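Local coordinates for appr-1-p processing domain protein (Thermus aquaticus Y51MC23, PDB 5M31), which is of unknown function but folds as a macro domain, with a mixed six-stranded beta-sheet packed between helices, at residues G17-A22 against L43-A48; V28-T33 against F87-H92; V34-K39 against K91-P96; K107-R112 against E144-L149; I121-L126 against V154-P159. One frame throughout, in Å; residues are numbered along the deposited sequence.

Contact 1 (G17-A22 against L43-A48); sequences GNLLEA and LQFKRA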
# COMPACT_ATOMS: atom_id res chain seq x y z
N GLY A 17 -2.60 1.22 -15.45
CA GLY A 17 -1.23 1.51 -15.82
C GLY A 17 -0.22 0.92 -14.88
O GLY A 17 -0.53 -0.05 -14.13
N ASN A 18 0.97 1.54 -14.82
CA ASN A 18 2.08 1.02 -14.01
C ASN A 18 2.11 1.81 -12.70
O ASN A 18 2.49 3.01 -12.69
CB ASN A 18 3.41 1.22 -14.69
CG ASN A 18 4.60 0.59 -13.93
OD1 ASN A 18 4.54 0.28 -12.72
ND2 ASN A 18 5.70 0.42 -14.66
N LEU A 19 1.71 1.18 -11.63
CA LEU A 19 1.67 1.86 -10.32
C LEU A 19 2.99 2.54 -9.96
O LEU A 19 3.01 3.63 -9.33
CB LEU A 19 1.37 0.83 -9.21
CG LEU A 19 1.55 1.24 -7.80
CD1 LEU A 19 0.58 2.37 -7.47
CD2 LEU A 19 1.31 0.01 -6.89
N LEU A 20 4.09 1.91 -10.35
CA LEU A 20 5.40 2.36 -10.00
C LEU A 20 5.75 3.69 -10.65
O LEU A 20 6.58 4.39 -10.12
CB LEU A 20 6.46 1.34 -10.34
CG LEU A 20 6.35 0.05 -9.54
CD1 LEU A 20 7.56 -0.83 -9.81
CD2 LEU A 20 6.25 0.39 -8.07
N GLU A 21 5.02 4.07 -11.70
CA GLU A 21 5.21 5.33 -12.40
C GLU A 21 4.31 6.47 -11.92
O GLU A 21 4.34 7.56 -12.49
CB GLU A 21 4.95 5.12 -13.88
CG GLU A 21 6.06 4.34 -14.52
CD GLU A 21 5.76 3.94 -15.95
OE1 GLU A 21 4.73 4.37 -16.55
OE2 GLU A 21 6.55 3.14 -16.46
N ALA A 22 3.45 6.19 -10.93
CA ALA A 22 2.49 7.17 -10.53
C ALA A 22 3.28 8.42 -10.01
O ALA A 22 4.16 8.25 -9.18
CB ALA A 22 1.61 6.64 -9.46
N LEU A 43 7.06 -8.03 -5.45
CA LEU A 43 8.25 -8.33 -6.26
C LEU A 43 8.68 -7.12 -7.09
O LEU A 43 9.87 -6.78 -7.14
CB LEU A 43 7.97 -9.51 -7.20
CG LEU A 43 9.13 -9.89 -8.10
CD1 LEU A 43 10.41 -10.06 -7.31
CD2 LEU A 43 8.81 -11.16 -8.86
N GLN A 44 7.72 -6.42 -7.66
CA GLN A 44 8.04 -5.24 -8.47
C GLN A 44 8.66 -4.16 -7.58
O GLN A 44 9.64 -3.50 -7.94
CB GLN A 44 6.78 -4.68 -9.17
CG GLN A 44 5.95 -5.71 -9.96
CD GLN A 44 6.76 -6.63 -10.85
OE1 GLN A 44 6.78 -7.87 -10.66
NE2 GLN A 44 7.39 -6.05 -11.85
N PHE A 45 8.07 -4.00 -6.39
CA PHE A 45 8.61 -3.06 -5.39
C PHE A 45 9.99 -3.44 -4.91
O PHE A 45 10.85 -2.57 -4.76
CB PHE A 45 7.64 -2.87 -4.21
CG PHE A 45 6.60 -1.79 -4.47
CD1 PHE A 45 5.45 -2.09 -5.17
CD2 PHE A 45 6.77 -0.52 -4.01
CE1 PHE A 45 4.48 -1.11 -5.41
CE2 PHE A 45 5.80 0.44 -4.21
CZ PHE A 45 4.67 0.17 -4.89
N LYS A 46 10.24 -4.73 -4.68
CA LYS A 46 11.59 -5.15 -4.27
C LYS A 46 12.65 -4.71 -5.27
O LYS A 46 13.68 -4.16 -4.90
CB LYS A 46 11.69 -6.62 -4.11
CG LYS A 46 13.06 -7.04 -3.65
CD LYS A 46 13.07 -8.47 -3.17
CE LYS A 46 12.81 -9.45 -4.28
NZ LYS A 46 12.84 -10.85 -3.76
N ARG A 47 12.35 -4.99 -6.54
CA ARG A 47 13.29 -4.64 -7.68
C ARG A 47 13.47 -3.13 -7.87
O ARG A 47 14.59 -2.67 -8.09
CB ARG A 47 12.86 -5.40 -8.97
CG ARG A 47 12.89 -6.91 -8.75
CD ARG A 47 12.99 -7.82 -9.95
NE ARG A 47 11.72 -8.01 -10.64
CZ ARG A 47 11.31 -9.15 -11.20
NH1 ARG A 47 11.98 -10.29 -11.05
NH2 ARG A 47 10.16 -9.16 -11.86
N ALA A 48 12.39 -2.34 -7.71
CA ALA A 48 12.41 -0.89 -7.95
C ALA A 48 12.95 -0.15 -6.76
O ALA A 48 13.46 0.97 -6.89
CB ALA A 48 10.99 -0.42 -8.23
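Leu-20 divides its two methyls between two parts of helix 40-48. CD2 sits over one face of the Phe-45 ring, a CH-pi contact with 3.6 Å from CD2 to the ring centroid and the methyl 17° off the ring normal. CD1 instead reaches the helix surface, 3.8 Å from Ala-48 CB and 3.9 Å from Gln-44 O. Leu-19 meets the same ring at its edge, in plane, with its CD2 3.7 Å from Phe-45 CE1, so the two leucines clasp the ring from the face and from the rim. Both leucines belong to the short 3-10 segment 19-21. An Asx turn opens it: Asn-18 OD1 accepts from Leu-20 N at 2.9 Å, with the donor above the carbonyl plane. Behind this layer Leu-20 and Phe-45 both rest on Leu-27 of strand 26-31, while Leu-19 touches Ala-122 and Tyr-157. The contact is apolar packing of a loop beside a helix on one face of the macro-domain sheet.

Contact 2 (V28-T33 against F87-H92); sequences VNTVNT and FPTKKH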
# COMPACT_ATOMS: atom_id res chain seq x y z
N VAL A 28 1.79 2.76 -2.31
CA VAL A 28 1.45 1.57 -1.47
C VAL A 28 1.90 0.27 -2.13
O VAL A 28 1.57 0.01 -3.30
CB VAL A 28 -0.08 1.52 -1.21
CG1 VAL A 28 -0.43 0.29 -0.39
CG2 VAL A 28 -0.53 2.80 -0.51
N ASN A 29 2.61 -0.52 -1.35
CA ASN A 29 3.09 -1.86 -1.70
C ASN A 29 2.31 -2.83 -0.83
O ASN A 29 2.20 -2.62 0.37
CB ASN A 29 4.54 -1.93 -1.31
CG ASN A 29 5.17 -3.24 -1.63
OD1 ASN A 29 4.73 -3.93 -2.52
ND2 ASN A 29 6.30 -3.50 -1.03
N THR A 30 1.78 -3.88 -1.42
CA THR A 30 1.01 -4.87 -0.65
C THR A 30 1.97 -5.99 -0.22
O THR A 30 2.67 -6.60 -1.06
CB THR A 30 -0.19 -5.39 -1.45
OG1 THR A 30 0.21 -5.66 -2.79
CG2 THR A 30 -1.33 -4.38 -1.45
N VAL A 31 2.05 -6.23 1.09
CA VAL A 31 3.09 -7.07 1.63
C VAL A 31 2.50 -8.13 2.56
O VAL A 31 1.30 -8.17 2.83
CB VAL A 31 4.21 -6.29 2.33
CG1 VAL A 31 4.84 -5.33 1.34
CG2 VAL A 31 3.68 -5.57 3.57
N ASN A 32 3.36 -9.00 3.00
CA ASN A 32 3.05 -9.94 4.10
C ASN A 32 3.90 -9.56 5.30
O ASN A 32 4.61 -8.53 5.29
CB ASN A 32 3.35 -11.36 3.67
CG ASN A 32 4.81 -11.55 3.25
OD1 ASN A 32 5.71 -11.58 4.07
ND2 ASN A 32 5.03 -11.59 1.94
N THR A 33 3.75 -10.31 6.39
CA THR A 33 4.40 -9.94 7.64
C THR A 33 5.61 -10.78 7.95
O THR A 33 6.19 -10.65 9.02
CB THR A 33 3.42 -10.04 8.82
OG1 THR A 33 3.14 -11.42 9.06
CG2 THR A 33 2.16 -9.23 8.55
N PHE A 87 1.90 -2.17 3.04
CA PHE A 87 0.51 -2.46 3.57
C PHE A 87 0.35 -3.97 3.65
O PHE A 87 0.24 -4.62 2.63
CB PHE A 87 -0.47 -1.83 2.54
CG PHE A 87 -1.92 -1.89 2.89
CD1 PHE A 87 -2.60 -3.09 2.98
CD2 PHE A 87 -2.67 -0.75 2.93
CE1 PHE A 87 -3.96 -3.14 3.20
CE2 PHE A 87 -4.05 -0.79 3.11
CZ PHE A 87 -4.69 -1.98 3.27
N PRO A 88 0.31 -4.53 4.85
CA PRO A 88 0.14 -5.97 4.95
C PRO A 88 -1.28 -6.41 4.55
O PRO A 88 -2.25 -5.88 5.06
CB PRO A 88 0.43 -6.25 6.45
CG PRO A 88 1.11 -5.04 6.94
CD PRO A 88 0.57 -3.92 6.16
N THR A 89 -1.42 -7.42 3.68
CA THR A 89 -2.74 -7.91 3.34
C THR A 89 -2.88 -9.33 3.77
O THR A 89 -3.91 -9.91 3.58
CB THR A 89 -3.01 -7.90 1.84
OG1 THR A 89 -2.09 -8.76 1.18
CG2 THR A 89 -2.85 -6.50 1.23
N LYS A 90 -1.83 -9.86 4.32
CA LYS A 90 -1.76 -11.30 4.71
C LYS A 90 -0.55 -11.53 5.63
O LYS A 90 0.41 -10.69 5.68
CB LYS A 90 -1.65 -12.13 3.46
CG LYS A 90 -0.33 -11.92 2.72
CD LYS A 90 -0.24 -12.69 1.42
CE LYS A 90 -1.24 -12.22 0.37
NZ LYS A 90 -1.16 -13.16 -0.79
N LYS A 91 -0.59 -12.62 6.39
CA LYS A 91 0.53 -12.92 7.27
C LYS A 91 1.68 -13.53 6.47
O LYS A 91 2.76 -13.01 6.42
CB LYS A 91 0.09 -13.82 8.42
CG LYS A 91 -0.89 -13.14 9.32
CD LYS A 91 -1.23 -14.01 10.50
CE LYS A 91 -2.36 -13.40 11.31
NZ LYS A 91 -2.82 -14.54 12.14
N HIS A 92 1.45 -14.71 5.90
CA HIS A 92 2.47 -15.38 5.17
C HIS A 92 2.23 -15.20 3.69
O HIS A 92 1.12 -15.10 3.23
CB HIS A 92 2.49 -16.87 5.54
CG HIS A 92 3.68 -17.62 5.01
ND1 HIS A 92 3.73 -18.12 3.73
CD2 HIS A 92 4.80 -18.06 5.63
CE1 HIS A 92 4.84 -18.82 3.56
NE2 HIS A 92 5.53 -18.75 4.69
O HOH W 1 0.24 -8.86 -0.07
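The Phe-87 ring is met obliquely by Val-28 CG1, which comes closest at the stem of the side chain, 3.6 Å from Phe-87 CB. The puckered ring of Pro-88 has the Thr-33 side chain roughly perpendicular to it, with Thr-33 CG2 4.0 Å from Pro-88 CB. Phe-87 and Pro-88 leave opposite faces of a parallel strand pair of the macro-domain sheet, strands 26-31 and 83-88. Phe-87 bonds to the residues on both sides of Thr-30: its N donates to Asn-29 O at 2.7 Å, and its O accepts from Val-31 N. Val-31 O then accepts from Thr-89 N at 2.9 Å, so both backbone polar atoms of Val-31 are engaged. On the face carrying Thr-30 and Phe-87, the methyls Thr-30 CG2 and Thr-89 CG2 touch at 3.7 Å. The hydroxyl of Thr-89 is hydrogen-bonded to Ser-97 and to a water; the water donates a weak bond to Val-31 O. Past the strands the chains stay together. Asn-32, whose ND2 binds Val-36 O, lays its CB 3.3 Å from Lys-91 O. That same carbonyl oxygen accepts from Thr-33 N at 2.9 Å, with the donor tilted 23° from the carbonyl plane.

Contact 3 (V34-K39 against K91-P96); sequences VGVMGK and KHWRHP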
# COMPACT_ATOMS: atom_id res chain seq x y z
N VAL A 34 5.98 -11.66 7.04
CA VAL A 34 7.13 -12.57 7.26
C VAL A 34 8.43 -12.21 6.52
O VAL A 34 9.41 -12.92 6.65
CB VAL A 34 6.72 -14.06 7.07
CG1 VAL A 34 5.52 -14.34 7.95
CG2 VAL A 34 6.40 -14.39 5.62
N GLY A 35 8.45 -11.09 5.81
CA GLY A 35 9.71 -10.52 5.35
C GLY A 35 10.11 -10.98 3.98
O GLY A 35 11.29 -10.95 3.64
N VAL A 36 9.12 -11.35 3.16
CA VAL A 36 9.37 -11.84 1.81
C VAL A 36 8.64 -10.97 0.76
O VAL A 36 7.44 -10.67 0.90
CB VAL A 36 8.89 -13.30 1.74
CG1 VAL A 36 8.83 -13.79 0.30
CG2 VAL A 36 9.79 -14.16 2.59
N MET A 37 9.37 -10.52 -0.26
CA MET A 37 8.74 -9.85 -1.39
C MET A 37 9.08 -10.66 -2.61
O MET A 37 10.03 -10.36 -3.31
CB MET A 37 9.23 -8.39 -1.52
CG MET A 37 8.81 -7.50 -0.38
SD MET A 37 9.00 -5.78 -0.96
CE MET A 37 8.94 -4.96 0.62
N GLY A 38 8.30 -11.70 -2.86
CA GLY A 38 8.68 -12.71 -3.87
C GLY A 38 7.82 -12.70 -5.13
O GLY A 38 8.17 -13.39 -6.13
N LYS A 39 6.62 -12.17 -5.04
CA LYS A 39 5.70 -12.26 -6.19
C LYS A 39 4.79 -11.07 -6.26
O LYS A 39 4.71 -10.29 -5.31
CB LYS A 39 4.84 -13.55 -6.10
CG LYS A 39 3.57 -13.37 -5.26
CD LYS A 39 2.65 -14.58 -5.35
CE LYS A 39 3.06 -15.65 -4.36
NZ LYS A 39 2.00 -16.70 -4.24
N LYS A 91 -0.59 -12.62 6.39
CA LYS A 91 0.53 -12.92 7.27
C LYS A 91 1.68 -13.53 6.47
O LYS A 91 2.76 -13.01 6.42
CB LYS A 91 0.09 -13.82 8.42
CG LYS A 91 -0.89 -13.14 9.32
CD LYS A 91 -1.23 -14.01 10.50
CE LYS A 91 -2.36 -13.40 11.31
NZ LYS A 91 -2.82 -14.54 12.14
N HIS A 92 1.45 -14.71 5.90
CA HIS A 92 2.47 -15.38 5.17
C HIS A 92 2.23 -15.20 3.69
O HIS A 92 1.12 -15.10 3.23
CB HIS A 92 2.49 -16.87 5.54
CG HIS A 92 3.68 -17.62 5.01
ND1 HIS A 92 3.73 -18.12 3.73
CD2 HIS A 92 4.80 -18.06 5.63
CE1 HIS A 92 4.84 -18.82 3.56
NE2 HIS A 92 5.53 -18.75 4.69
N TRP A 93 3.31 -15.25 2.94
CA TRP A 93 3.21 -15.00 1.52
C TRP A 93 2.41 -16.05 0.76
O TRP A 93 1.87 -15.76 -0.28
CB TRP A 93 4.60 -14.79 0.93
CG TRP A 93 5.55 -15.89 1.08
CD1 TRP A 93 6.46 -16.06 2.07
CD2 TRP A 93 5.72 -16.97 0.19
NE1 TRP A 93 7.23 -17.09 1.81
CE2 TRP A 93 6.77 -17.73 0.68
CE3 TRP A 93 5.06 -17.39 -0.97
CZ2 TRP A 93 7.20 -18.85 0.07
CZ3 TRP A 93 5.48 -18.48 -1.58
CH2 TRP A 93 6.53 -19.23 -1.07
N ARG A 94 2.29 -17.27 1.29
CA ARG A 94 1.44 -18.28 0.68
C ARG A 94 -0.06 -18.14 0.92
O ARG A 94 -0.85 -18.85 0.26
CB ARG A 94 1.87 -19.68 1.09
CG ARG A 94 3.15 -20.06 0.39
CD ARG A 94 3.34 -21.52 0.26
NE ARG A 94 3.88 -22.08 1.51
CZ ARG A 94 5.17 -22.10 1.82
NH1 ARG A 94 6.06 -21.59 0.97
NH2 ARG A 94 5.59 -22.62 2.98
N HIS A 95 -0.43 -17.39 1.94
CA HIS A 95 -1.82 -17.21 2.28
C HIS A 95 -2.46 -16.29 1.28
O HIS A 95 -1.79 -15.47 0.72
CB HIS A 95 -1.96 -16.52 3.64
CG HIS A 95 -1.36 -17.30 4.77
ND1 HIS A 95 -1.11 -16.73 6.01
CD2 HIS A 95 -1.06 -18.61 4.90
CE1 HIS A 95 -0.62 -17.65 6.82
NE2 HIS A 95 -0.57 -18.79 6.18
N PRO A 96 -3.75 -16.40 1.12
CA PRO A 96 -4.46 -15.40 0.28
C PRO A 96 -4.49 -14.07 1.03
O PRO A 96 -4.31 -14.04 2.23
CB PRO A 96 -5.89 -15.97 0.19
CG PRO A 96 -6.00 -16.94 1.28
CD PRO A 96 -4.63 -17.46 1.61
O HOH W 2 -0.16 -16.63 -2.30
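Two loops that follow neighbouring strands of the sheet meet where Val-34 and Val-36 pack on Trp-93, the second residue of a type I beta turn from His-92 to His-95. Val-36 CG1 lies over the indole face, 4.0 Å from the centroid of the five-membered ring and 21° off its normal. Val-34 takes the rim instead: its CG2 is near the ring plane, 3.9 Å from Trp-93 CD1, and its CG1 comes 3.4 Å from Lys-91 O. The indole is put there by a chi1 of 60°, which sets CG between the backbone N and the carbonyl carbon. Its opposite face is covered from within the turn by His-92 CE1 and Arg-94 CG. His-92 is itself fixed in rotation, since its ND1 accepts a nearly straight bond from Arg-94 N at 3.0 Å. A water bridges the far end, accepting from Lys-39 NZ at 2.9 Å and donating to Trp-93 O at 3.0 Å. At the protein surface, segment 34-39 leads from strand 26-31 into helix 40-48, with Met-37 turned to helix 50-61, and segment 91-96 leads from strand 83-88 toward helix 99-116.

Contact 4 (K107-R112 against E144-L149); sequences KDLVCR and EALEAL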
# COMPACT_ATOMS: atom_id res chain seq x y z
N LYS A 107 -7.82 1.61 7.38
CA LYS A 107 -7.87 2.49 8.53
C LYS A 107 -6.46 3.02 8.82
O LYS A 107 -6.28 4.23 9.08
CB LYS A 107 -8.44 1.77 9.77
CG LYS A 107 -9.92 1.41 9.68
CD LYS A 107 -10.51 1.15 11.07
CE LYS A 107 -12.02 1.32 11.08
NZ LYS A 107 -12.76 0.16 10.51
N ASP A 108 -5.46 2.15 8.82
CA ASP A 108 -4.13 2.63 9.14
C ASP A 108 -3.54 3.45 8.03
O ASP A 108 -2.68 4.28 8.26
CB ASP A 108 -3.19 1.49 9.47
CG ASP A 108 -2.03 1.94 10.34
OD1 ASP A 108 -2.27 2.72 11.29
OD2 ASP A 108 -0.88 1.63 10.02
N LEU A 109 -3.98 3.19 6.82
CA LEU A 109 -3.54 4.00 5.67
C LEU A 109 -3.94 5.45 5.84
O LEU A 109 -3.12 6.37 5.64
CB LEU A 109 -4.12 3.44 4.41
CG LEU A 109 -3.74 4.15 3.10
CD1 LEU A 109 -2.25 4.21 2.94
CD2 LEU A 109 -4.37 3.38 1.96
N VAL A 110 -5.17 5.68 6.25
CA VAL A 110 -5.64 7.00 6.56
C VAL A 110 -4.78 7.61 7.66
O VAL A 110 -4.27 8.75 7.51
CB VAL A 110 -7.10 7.01 6.98
CG1 VAL A 110 -7.53 8.34 7.59
CG2 VAL A 110 -7.94 6.65 5.77
N CYS A 111 -4.53 6.85 8.73
CA CYS A 111 -3.65 7.31 9.83
C CYS A 111 -2.29 7.79 9.33
O CYS A 111 -1.83 8.87 9.71
CB CYS A 111 -3.44 6.21 10.84
SG CYS A 111 -4.97 5.79 11.68
N ARG A 112 -1.62 7.00 8.48
CA ARG A 112 -0.25 7.33 8.08
C ARG A 112 -0.24 8.51 7.12
O ARG A 112 0.68 9.32 7.16
CB ARG A 112 0.44 6.17 7.37
CG ARG A 112 0.98 5.05 8.26
CD ARG A 112 1.33 5.39 9.68
NE ARG A 112 2.61 6.07 9.84
CZ ARG A 112 3.80 5.47 9.82
NH1 ARG A 112 3.86 4.16 9.82
NH2 ARG A 112 4.93 6.19 9.85
N GLU A 144 -14.97 4.17 0.82
CA GLU A 144 -15.38 4.53 2.18
C GLU A 144 -14.24 5.12 2.99
O GLU A 144 -14.40 6.13 3.69
CB GLU A 144 -15.88 3.30 2.91
CG GLU A 144 -17.28 2.88 2.53
CD GLU A 144 -17.90 1.98 3.58
OE1 GLU A 144 -18.92 2.40 4.17
OE2 GLU A 144 -17.33 0.88 3.83
N ALA A 145 -13.09 4.45 2.94
CA ALA A 145 -11.92 4.91 3.71
C ALA A 145 -11.31 6.21 3.19
O ALA A 145 -10.95 7.10 3.98
CB ALA A 145 -10.87 3.81 3.78
N LEU A 146 -11.21 6.36 1.88
CA LEU A 146 -10.26 7.32 1.30
C LEU A 146 -10.92 8.47 0.55
O LEU A 146 -10.24 9.26 -0.11
CB LEU A 146 -9.31 6.61 0.35
CG LEU A 146 -8.43 5.50 0.89
CD1 LEU A 146 -7.41 5.10 -0.16
CD2 LEU A 146 -7.73 5.91 2.18
N GLU A 147 -12.24 8.58 0.67
CA GLU A 147 -12.92 9.81 0.26
C GLU A 147 -13.10 10.76 1.47
O GLU A 147 -13.40 11.95 1.29
CB GLU A 147 -14.24 9.48 -0.44
CG GLU A 147 -14.04 8.89 -1.83
CD GLU A 147 -15.33 8.40 -2.49
OE1 GLU A 147 -16.40 8.51 -1.85
OE2 GLU A 147 -15.26 7.89 -3.64
N ALA A 148 -12.80 10.26 2.68
CA ALA A 148 -12.75 11.10 3.89
C ALA A 148 -11.34 11.69 4.16
O ALA A 148 -10.97 11.92 5.32
CB ALA A 148 -13.23 10.31 5.09
N LEU A 149 -10.57 11.91 3.09
CA LEU A 149 -9.27 12.57 3.17
C LEU A 149 -9.34 13.90 2.45
O LEU A 149 -9.31 13.97 1.18
CB LEU A 149 -8.20 11.73 2.49
CG LEU A 149 -7.82 10.40 3.15
CD1 LEU A 149 -6.76 9.77 2.31
CD2 LEU A 149 -7.30 10.65 4.57
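Val-110 forks at CB to reach two parts of the segment 144-149. One branch, CG1, stands anti to the backbone N (chi1 168°) and touches Leu-149 CD2 at 3.8 Å, the two side chains meeting at a slant. The other, CG2, lies beside the backbone N and reaches helix 135-146: it is 3.5 Å from Ala-145 O and 3.7 Å from Leu-146 CD2. The side chains of Val-110 and Leu-146 run antiparallel as they pass. The remaining methyl of Leu-146, CD1, faces deeper and meets Leu-109 CD2 at 4.1 Å, these two leucines crossing at about a right angle. The side chains meet through apolar atoms alone, with one methyl set against a backbone carbonyl; the nearest CA pair is Val-110 and Leu-146, 7.0 Å apart. Helices 99-116 and 135-146 thus lie together against the sheet: Leu-109 reaches Phe-85 of strand 83-88 and Ile-121 of strand 120-123, Leu-146 reaches Leu-123, and Ala-145 and Leu-149 extend the seam along helix 99-116 to Leu-106 and Ile-113.

Contact 5 (I121-L126 against V154-P159); sequences IALPPL and VWVYEP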
# COMPACT_ATOMS: atom_id res chain seq x y z
N ILE A 121 -1.08 9.98 -3.26
CA ILE A 121 -0.74 8.58 -2.99
C ILE A 121 -1.39 7.71 -4.05
O ILE A 121 -2.46 8.02 -4.57
CB ILE A 121 -1.20 8.15 -1.56
CG1 ILE A 121 -0.65 6.79 -1.16
CG2 ILE A 121 -2.70 8.27 -1.42
CD1 ILE A 121 -0.63 6.58 0.36
N ALA A 122 -0.70 6.62 -4.40
CA ALA A 122 -1.21 5.64 -5.34
C ALA A 122 -1.15 4.25 -4.72
O ALA A 122 -0.18 3.93 -4.04
CB ALA A 122 -0.42 5.63 -6.65
N LEU A 123 -2.17 3.47 -5.05
CA LEU A 123 -2.39 2.16 -4.49
C LEU A 123 -2.65 1.15 -5.60
O LEU A 123 -3.29 1.48 -6.60
CB LEU A 123 -3.70 2.14 -3.73
CG LEU A 123 -4.13 2.66 -2.47
CD1 LEU A 123 -4.16 4.16 -2.58
CD2 LEU A 123 -5.49 2.03 -2.17
N PRO A 124 -2.23 -0.10 -5.39
CA PRO A 124 -2.76 -1.20 -6.17
C PRO A 124 -4.14 -1.61 -5.68
O PRO A 124 -4.59 -1.13 -4.68
CB PRO A 124 -1.72 -2.32 -5.90
CG PRO A 124 -1.24 -2.06 -4.54
CD PRO A 124 -1.41 -0.58 -4.27
N PRO A 125 -4.73 -2.65 -6.29
CA PRO A 125 -6.11 -2.96 -5.87
C PRO A 125 -6.21 -3.84 -4.59
O PRO A 125 -7.16 -4.61 -4.44
CB PRO A 125 -6.71 -3.64 -7.10
CG PRO A 125 -5.56 -4.04 -7.97
CD PRO A 125 -4.40 -3.16 -7.62
N LEU A 126 -5.23 -3.72 -3.71
CA LEU A 126 -5.18 -4.39 -2.39
C LEU A 126 -5.60 -5.86 -2.39
O LEU A 126 -6.43 -6.25 -1.60
CB LEU A 126 -5.95 -3.61 -1.34
CG LEU A 126 -5.57 -2.12 -1.33
CD1 LEU A 126 -6.36 -1.36 -0.31
CD2 LEU A 126 -4.09 -1.91 -1.04
N VAL A 154 -5.81 10.66 -4.48
CA VAL A 154 -5.64 9.22 -4.35
C VAL A 154 -5.88 8.55 -5.70
O VAL A 154 -6.92 8.78 -6.33
CB VAL A 154 -6.65 8.60 -3.38
CG1 VAL A 154 -6.34 7.14 -3.15
CG2 VAL A 154 -6.69 9.37 -2.08
N TRP A 155 -4.89 7.78 -6.12
CA TRP A 155 -4.98 7.08 -7.38
C TRP A 155 -4.94 5.62 -7.12
O TRP A 155 -4.07 5.13 -6.38
CB TRP A 155 -3.83 7.47 -8.25
CG TRP A 155 -3.80 8.91 -8.46
CD1 TRP A 155 -3.20 9.85 -7.65
CD2 TRP A 155 -4.58 9.63 -9.39
NE1 TRP A 155 -3.48 11.10 -8.12
CE2 TRP A 155 -4.31 10.99 -9.21
CE3 TRP A 155 -5.43 9.25 -10.45
CZ2 TRP A 155 -4.88 11.96 -10.01
CZ3 TRP A 155 -5.93 10.18 -11.24
CH2 TRP A 155 -5.70 11.55 -10.99
N VAL A 156 -5.98 4.93 -7.59
CA VAL A 156 -6.07 3.51 -7.38
C VAL A 156 -5.94 2.84 -8.70
O VAL A 156 -6.66 3.16 -9.65
CB VAL A 156 -7.37 3.06 -6.67
CG1 VAL A 156 -7.30 1.58 -6.33
CG2 VAL A 156 -7.60 3.92 -5.41
N TYR A 157 -4.96 1.96 -8.79
CA TYR A 157 -4.72 1.22 -10.00
C TYR A 157 -5.59 -0.04 -10.03
O TYR A 157 -5.58 -0.81 -9.07
CB TYR A 157 -3.22 0.94 -10.13
CG TYR A 157 -2.43 2.14 -10.56
CD1 TYR A 157 -2.30 3.29 -9.74
CD2 TYR A 157 -1.94 2.23 -11.87
CE1 TYR A 157 -1.62 4.39 -10.17
CE2 TYR A 157 -1.20 3.32 -12.27
CZ TYR A 157 -1.12 4.43 -11.48
OH TYR A 157 -0.48 5.54 -11.93
N GLU A 158 -6.35 -0.20 -11.12
CA GLU A 158 -7.34 -1.25 -11.23
C GLU A 158 -6.64 -2.57 -11.54
O GLU A 158 -5.56 -2.56 -12.11
CB GLU A 158 -8.33 -0.91 -12.36
CG GLU A 158 -9.31 0.21 -12.02
CD GLU A 158 -10.73 -0.30 -11.74
OE1 GLU A 158 -11.57 0.51 -11.31
OE2 GLU A 158 -11.01 -1.51 -11.95
N PRO A 159 -7.25 -3.71 -11.13
CA PRO A 159 -6.69 -5.07 -11.45
C PRO A 159 -6.44 -5.33 -12.95
O PRO A 159 -7.29 -4.96 -13.76
CB PRO A 159 -7.76 -6.05 -10.95
CG PRO A 159 -8.65 -5.27 -10.06
CD PRO A 159 -8.58 -3.81 -10.48
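Ile-121 to Leu-123 and Val-154 to Tyr-157 run as parallel strands, their axes 4.7 Å apart at closest approach and 18° from exactly parallel. Trp-155 is gripped on both polar backbone atoms, its N donating to Ile-121 O at 2.9 Å and its O accepting from Leu-123 N. The last bond, Tyr-157 N to Leu-123 O at 2.8 Å, is almost perfectly straight. On the face of Ile-121, Leu-123, Val-154 and Val-156 the branched side chains pack against one another. Leu-123 CD1 touches Val-154 CG1 at 3.7 Å, and Ile-121 lies alongside Val-154, pointing the same way. This face looks toward helix 135-146, the connection of the beta-alpha-beta unit formed with these two strands. On the other face Ala-122 CB lies 3.9 Å from Tyr-157 CE1; a chi1 of -76° brings the ring back to the alanine, which it meets obliquely. Beyond the strands Pro-125 CD comes within 3.0 Å of Tyr-157 O, and Pro-125 CB meets Pro-159 CD at 3.9 Å. Glu-158 turns elsewhere, its carboxylate forming a salt bridge with Lys-139. Because the nitrogen of Pro-125 has no hydrogen, it cannot donate to Tyr-157 O as the next residue in the pattern might, and the backbone pairing gives way to proline-on-proline packing.

Contacts 2 and 5 belong to one sheet, joined where Val-28 N lies 2.9 Å from Ala-122 O in a probable hydrogen bond. Contact 3 continues contact 2 into the loops, their centres 7 Å apart and Lys-91 and His-92 common to both. Contacts 1 and 4 lie on opposite sides of the chain's centre, 22 Å apart between centres. Each meets contact 5: Leu-19 CD1 is 3.5 Å from Ala-122 CB, and Leu-146 CD1 is 3.8 Å from Val-154 CG1. Glycerol molecules, probably from the crystallisation liquor, are bound about 4 Å from the side chains of Leu-19 and Pro-124 (contacts 1 and 5) and, at a separate place, of Trp-93 (contact 3).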